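Local coordinates for DNA processing protein DprA (Streptococcus pneumoniae, PDB 3UQZ) that binds single-stranded DNA cooperatively, protects it from nucleases and helps load the recombinase RecA onto it during natural transformation, at residues V221-E235 against L252-Q264. Sequence-based numbering, arbitrary orientation.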
loop_
_atom_site.group_PDB
_atom_site.type_symbol
_atom_site.label_atom_id
_atom_site.label_comp_id
_atom_site.label_asym_id
_atom_site.label_seq_id
_atom_site.Cartn_x
_atom_site.Cartn_y
_atom_site.Cartn_z
ATOM N N VAL A 221 -3.165 -4.284 -11.054
ATOM C CA VAL A 221 -1.760 -3.950 -11.339
ATOM C C VAL A 221 -0.823 -4.811 -10.528
ATOM O O VAL A 221 -1.075 -5.078 -9.354
ATOM C CB VAL A 221 -1.349 -2.475 -11.154
ATOM C CG1 VAL A 221 -0.664 -1.931 -12.399
ATOM C CG2 VAL A 221 -2.491 -1.595 -10.666
ATOM N N ALA A 222 0.296 -5.175 -11.142
ATOM C CA ALA A 222 1.360 -5.945 -10.530
ATOM C C ALA A 222 2.644 -5.591 -11.225
ATOM O O ALA A 222 2.722 -5.623 -12.456
ATOM C CB ALA A 222 1.094 -7.426 -10.665
ATOM N N GLU A 223 3.648 -5.227 -10.429
ATOM C CA GLU A 223 4.977 -4.856 -10.892
ATOM C C GLU A 223 4.964 -3.746 -11.934
ATOM O O GLU A 223 5.519 -3.901 -13.014
ATOM C CB GLU A 223 5.816 -6.087 -11.310
ATOM C CG GLU A 223 6.070 -7.059 -10.166
ATOM C CD GLU A 223 7.345 -7.874 -10.230
ATOM O OE1 GLU A 223 7.927 -8.006 -11.333
ATOM O OE2 GLU A 223 7.741 -8.422 -9.175
ATOM N N ALA A 224 4.334 -2.623 -11.602
ATOM C CA ALA A 224 4.314 -1.451 -12.462
ATOM C C ALA A 224 5.447 -0.547 -11.988
ATOM O O ALA A 224 5.555 -0.262 -10.794
ATOM C CB ALA A 224 2.972 -0.740 -12.367
ATOM N N LYS A 225 6.367 -0.221 -12.898
ATOM C CA LYS A 225 7.508 0.648 -12.614
ATOM C C LYS A 225 7.041 2.089 -12.721
ATOM O O LYS A 225 5.935 2.342 -13.201
ATOM C CB LYS A 225 8.639 0.407 -13.622
ATOM C CG LYS A 225 9.398 -0.875 -13.383
ATOM C CD LYS A 225 10.218 -1.226 -14.580
ATOM C CE LYS A 225 10.477 -2.704 -14.603
ATOM N NZ LYS A 225 11.547 -3.052 -15.571
HETATM N N MSE A 226 7.862 3.039 -12.268
HETATM C CA MSE A 226 7.523 4.446 -12.423
HETATM C C MSE A 226 7.656 4.760 -13.908
HETATM O O MSE A 226 8.461 4.130 -14.598
HETATM C CB MSE A 226 8.462 5.331 -11.603
HETATM C CG MSE A 226 8.163 5.302 -10.122
HETATM SE SE MSE A 226 6.378 5.926 -9.622
HETATM C CE MSE A 226 6.733 6.111 -7.711
ATOM N N ARG A 227 6.830 5.683 -14.407
ATOM C CA ARG A 227 6.786 6.116 -15.809
ATOM C C ARG A 227 6.678 4.955 -16.834
ATOM O O ARG A 227 7.190 5.048 -17.948
ATOM C CB ARG A 227 7.869 7.194 -16.126
ATOM C CG ARG A 227 9.331 6.730 -16.102
ATOM C CD ARG A 227 10.313 7.819 -15.696
ATOM N NE ARG A 227 10.307 8.099 -14.253
ATOM C CZ ARG A 227 10.997 7.414 -13.340
ATOM N NH1 ARG A 227 11.741 6.372 -13.694
ATOM N NH2 ARG A 227 10.933 7.761 -12.058
ATOM N N SER A 228 5.986 3.866 -16.434
ATOM C CA SER A 228 5.755 2.658 -17.228
ATOM C C SER A 228 4.417 2.734 -17.956
ATOM O O SER A 228 3.593 3.608 -17.648
ATOM C CB SER A 228 5.762 1.429 -16.325
ATOM O OG SER A 228 4.663 1.463 -15.433
ATOM N N GLY A 229 4.208 1.803 -18.892
ATOM C CA GLY A 229 2.971 1.691 -19.654
ATOM C C GLY A 229 1.788 1.287 -18.793
ATOM O O GLY A 229 0.691 1.823 -18.967
ATOM N N SER A 230 2.015 0.357 -17.834
ATOM C CA SER A 230 1.011 -0.167 -16.900
ATOM C C SER A 230 0.460 0.945 -16.002
ATOM O O SER A 230 -0.748 0.992 -15.756
ATOM C CB SER A 230 1.591 -1.294 -16.053
ATOM O OG SER A 230 2.757 -1.870 -16.622
ATOM N N LEU A 231 1.345 1.853 -15.542
ATOM C CA LEU A 231 0.998 2.995 -14.697
ATOM C C LEU A 231 0.099 3.960 -15.452
ATOM O O LEU A 231 -0.908 4.405 -14.900
ATOM C CB LEU A 231 2.277 3.695 -14.200
ATOM C CG LEU A 231 2.106 4.902 -13.265
ATOM C CD1 LEU A 231 1.735 4.476 -11.866
ATOM C CD2 LEU A 231 3.364 5.712 -13.212
ATOM N N ILE A 232 0.450 4.252 -16.729
ATOM C CA ILE A 232 -0.303 5.134 -17.634
ATOM C C ILE A 232 -1.736 4.602 -17.836
ATOM O O ILE A 232 -2.686 5.380 -17.739
ATOM C CB ILE A 232 0.487 5.396 -18.957
ATOM C CG1 ILE A 232 1.736 6.276 -18.684
ATOM C CG2 ILE A 232 -0.395 6.044 -20.035
ATOM C CD1 ILE A 232 2.879 6.179 -19.713
ATOM N N THR A 233 -1.882 3.272 -18.036
ATOM C CA THR A 233 -3.160 2.564 -18.195
ATOM C C THR A 233 -4.029 2.764 -16.936
ATOM O O THR A 233 -5.216 3.053 -17.061
ATOM C CB THR A 233 -2.893 1.068 -18.503
ATOM O OG1 THR A 233 -2.045 0.963 -19.646
ATOM C CG2 THR A 233 -4.148 0.275 -18.754
ATOM N N CYS A 234 -3.428 2.638 -15.736
ATOM C CA CYS A 234 -4.103 2.776 -14.439
ATOM C C CYS A 234 -4.494 4.206 -14.125
ATOM O O CYS A 234 -5.591 4.451 -13.614
ATOM C CB CYS A 234 -3.265 2.168 -13.324
ATOM S SG CYS A 234 -3.085 0.374 -13.447
ATOM N N GLU A 235 -3.603 5.152 -14.427
ATOM C CA GLU A 235 -3.883 6.568 -14.228
ATOM C C GLU A 235 -5.059 6.995 -15.120
ATOM O O GLU A 235 -5.965 7.669 -14.633
ATOM C CB GLU A 235 -2.620 7.420 -14.451
ATOM C CG GLU A 235 -1.603 7.277 -13.324
ATOM C CD GLU A 235 -0.326 8.099 -13.414
ATOM O OE1 GLU A 235 0.208 8.274 -14.535
ATOM O OE2 GLU A 235 0.166 8.530 -12.345
ATOM N N LEU A 252 12.675 -2.135 -2.487
ATOM C CA LEU A 252 14.073 -2.199 -2.914
ATOM C C LEU A 252 14.263 -2.306 -4.425
ATOM O O LEU A 252 15.053 -1.532 -4.958
ATOM C CB LEU A 252 14.821 -3.342 -2.199
ATOM C CG LEU A 252 14.711 -3.405 -0.652
ATOM C CD1 LEU A 252 14.806 -4.842 -0.145
ATOM C CD2 LEU A 252 15.749 -2.528 0.019
ATOM N N ASP A 253 13.539 -3.246 -5.107
ATOM C CA ASP A 253 13.599 -3.552 -6.560
ATOM C C ASP A 253 13.370 -2.423 -7.536
ATOM O O ASP A 253 13.940 -2.459 -8.629
ATOM C CB ASP A 253 12.543 -4.596 -6.970
ATOM C CG ASP A 253 12.602 -5.944 -6.318
ATOM O OD1 ASP A 253 13.717 -6.485 -6.179
ATOM O OD2 ASP A 253 11.526 -6.543 -6.116
ATOM N N GLY A 254 12.402 -1.558 -7.249
ATOM C CA GLY A 254 11.993 -0.516 -8.186
ATOM C C GLY A 254 10.855 -0.999 -9.075
ATOM O O GLY A 254 10.175 -0.197 -9.729
ATOM N N LEU A 255 10.631 -2.328 -9.077
ATOM C CA LEU A 255 9.604 -3.027 -9.834
ATOM C C LEU A 255 8.175 -2.667 -9.447
ATOM O O LEU A 255 7.336 -2.587 -10.336
ATOM C CB LEU A 255 9.797 -4.544 -9.709
ATOM C CG LEU A 255 10.774 -5.186 -10.682
ATOM C CD1 LEU A 255 11.214 -6.523 -10.168
ATOM C CD2 LEU A 255 10.158 -5.335 -12.072
ATOM N N SER A 256 7.878 -2.485 -8.144
ATOM C CA SER A 256 6.515 -2.180 -7.692
ATOM C C SER A 256 6.274 -0.715 -7.307
ATOM O O SER A 256 5.271 -0.416 -6.659
ATOM C CB SER A 256 6.100 -3.122 -6.566
ATOM O OG SER A 256 5.987 -4.457 -7.025
ATOM N N ASP A 257 7.166 0.196 -7.742
ATOM C CA ASP A 257 7.101 1.626 -7.434
ATOM C C ASP A 257 5.821 2.290 -7.908
ATOM O O ASP A 257 5.288 3.149 -7.211
ATOM C CB ASP A 257 8.336 2.376 -7.980
ATOM C CG ASP A 257 9.678 2.114 -7.293
ATOM O OD1 ASP A 257 9.733 1.246 -6.384
ATOM O OD2 ASP A 257 10.683 2.758 -7.688
ATOM N N GLY A 258 5.351 1.895 -9.086
ATOM C CA GLY A 258 4.134 2.419 -9.695
ATOM C C GLY A 258 2.888 1.988 -8.953
ATOM O O GLY A 258 1.971 2.790 -8.778
ATOM N N CYS A 259 2.864 0.713 -8.492
ATOM C CA CYS A 259 1.793 0.117 -7.687
ATOM C C CYS A 259 1.680 0.880 -6.383
ATOM O O CYS A 259 0.575 1.210 -5.959
ATOM C CB CYS A 259 2.071 -1.359 -7.412
ATOM S SG CYS A 259 2.159 -2.401 -8.888
ATOM N N HIS A 260 2.835 1.142 -5.742
ATOM C CA HIS A 260 2.949 1.848 -4.471
ATOM C C HIS A 260 2.475 3.281 -4.598
ATOM O O HIS A 260 1.736 3.745 -3.730
ATOM C CB HIS A 260 4.381 1.753 -3.924
ATOM C CG HIS A 260 4.805 0.359 -3.571
ATOM N ND1 HIS A 260 6.138 0.034 -3.436
ATOM C CD2 HIS A 260 4.059 -0.751 -3.343
ATOM C CE1 HIS A 260 6.165 -1.253 -3.128
ATOM N NE2 HIS A 260 4.938 -1.770 -3.068
ATOM N N HIS A 261 2.850 3.962 -5.699
ATOM C CA HIS A 261 2.434 5.334 -5.997
ATOM C C HIS A 261 0.905 5.380 -6.163
ATOM O O HIS A 261 0.268 6.279 -5.614
ATOM C CB HIS A 261 3.151 5.849 -7.257
ATOM C CG HIS A 261 2.657 7.174 -7.745
ATOM N ND1 HIS A 261 3.046 8.364 -7.142
ATOM C CD2 HIS A 261 1.818 7.460 -8.769
ATOM C CE1 HIS A 261 2.430 9.327 -7.811
ATOM N NE2 HIS A 261 1.686 8.835 -8.804
ATOM N N LEU A 262 0.325 4.386 -6.884
ATOM C CA LEU A 262 -1.114 4.275 -7.126
ATOM C C LEU A 262 -1.899 4.112 -5.823
ATOM O O LEU A 262 -2.922 4.779 -5.650
ATOM C CB LEU A 262 -1.438 3.129 -8.109
ATOM C CG LEU A 262 -1.209 3.413 -9.604
ATOM C CD1 LEU A 262 -0.971 2.128 -10.368
ATOM C CD2 LEU A 262 -2.350 4.203 -10.206
ATOM N N ILE A 263 -1.413 3.239 -4.902
ATOM C CA ILE A 263 -2.023 2.993 -3.585
ATOM C C ILE A 263 -2.034 4.298 -2.775
ATOM O O ILE A 263 -3.058 4.637 -2.179
ATOM C CB ILE A 263 -1.357 1.812 -2.828
ATOM C CG1 ILE A 263 -1.652 0.482 -3.533
ATOM C CG2 ILE A 263 -1.802 1.760 -1.357
ATOM C CD1 ILE A 263 -0.664 -0.641 -3.227
ATOM N N GLN A 264 -0.914 5.046 -2.805
ATOM C CA GLN A 264 -0.775 6.332 -2.115
ATOM C C GLN A 264 -1.800 7.325 -2.653
ATOM O O GLN A 264 -2.400 8.061 -1.873
ATOM C CB GLN A 264 0.646 6.891 -2.272
ATOM C CG GLN A 264 1.695 6.122 -1.478
ATOM C CD GLN A 264 3.112 6.596 -1.724
ATOM O OE1 GLN A 264 3.477 7.080 -2.807
ATOM N NE2 GLN A 264 3.963 6.392 -0.738
HETATM O O HOH W 1 3.688 -5.724 -7.544
HETATM O O HOH W 2 10.179 2.309 -10.935
#
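Ala224 is bound to the first turn of helix 257-264 through both of its backbone polar groups. Its O accepts from Gly258 N at 2.8 Å, the donor lying above the carbonyl plane, and its N donates almost straight (166°) to Cys259 SG, 3.5 Å away. The thiol is placed there by chi1 of -62°, with SG beside its own backbone N. Two waters extend the seam: one accepts from Glu223 N and donates to Ser256 OG, the other accepts from Met226 N and donates to Gly254 O. The carboxylate of Glu223 crosses the methyls of Leu255 at a slant, and its OE2 is hydrogen-bonded to Ser118 OG. Within the loop, Ser228 OG donates to Lys225 O (2.7 Å) across a type II turn and, as N-cap, accepts a weak bond from Leu231 N. Farther along, the selenomethionine Met226 bends at chi2 to bring CE within 3.6 Å of His261 CB, while Leu231 CD1 and Cys234 CB pack on the isobutyl group of Leu262. The axes of helix segments 229-235 and 257-264 are 20° apart. Loops gathered at the C-terminal ends of neighbouring parallel strands, here 218-222 and 243-246, are characteristic of Rossmann-like folds.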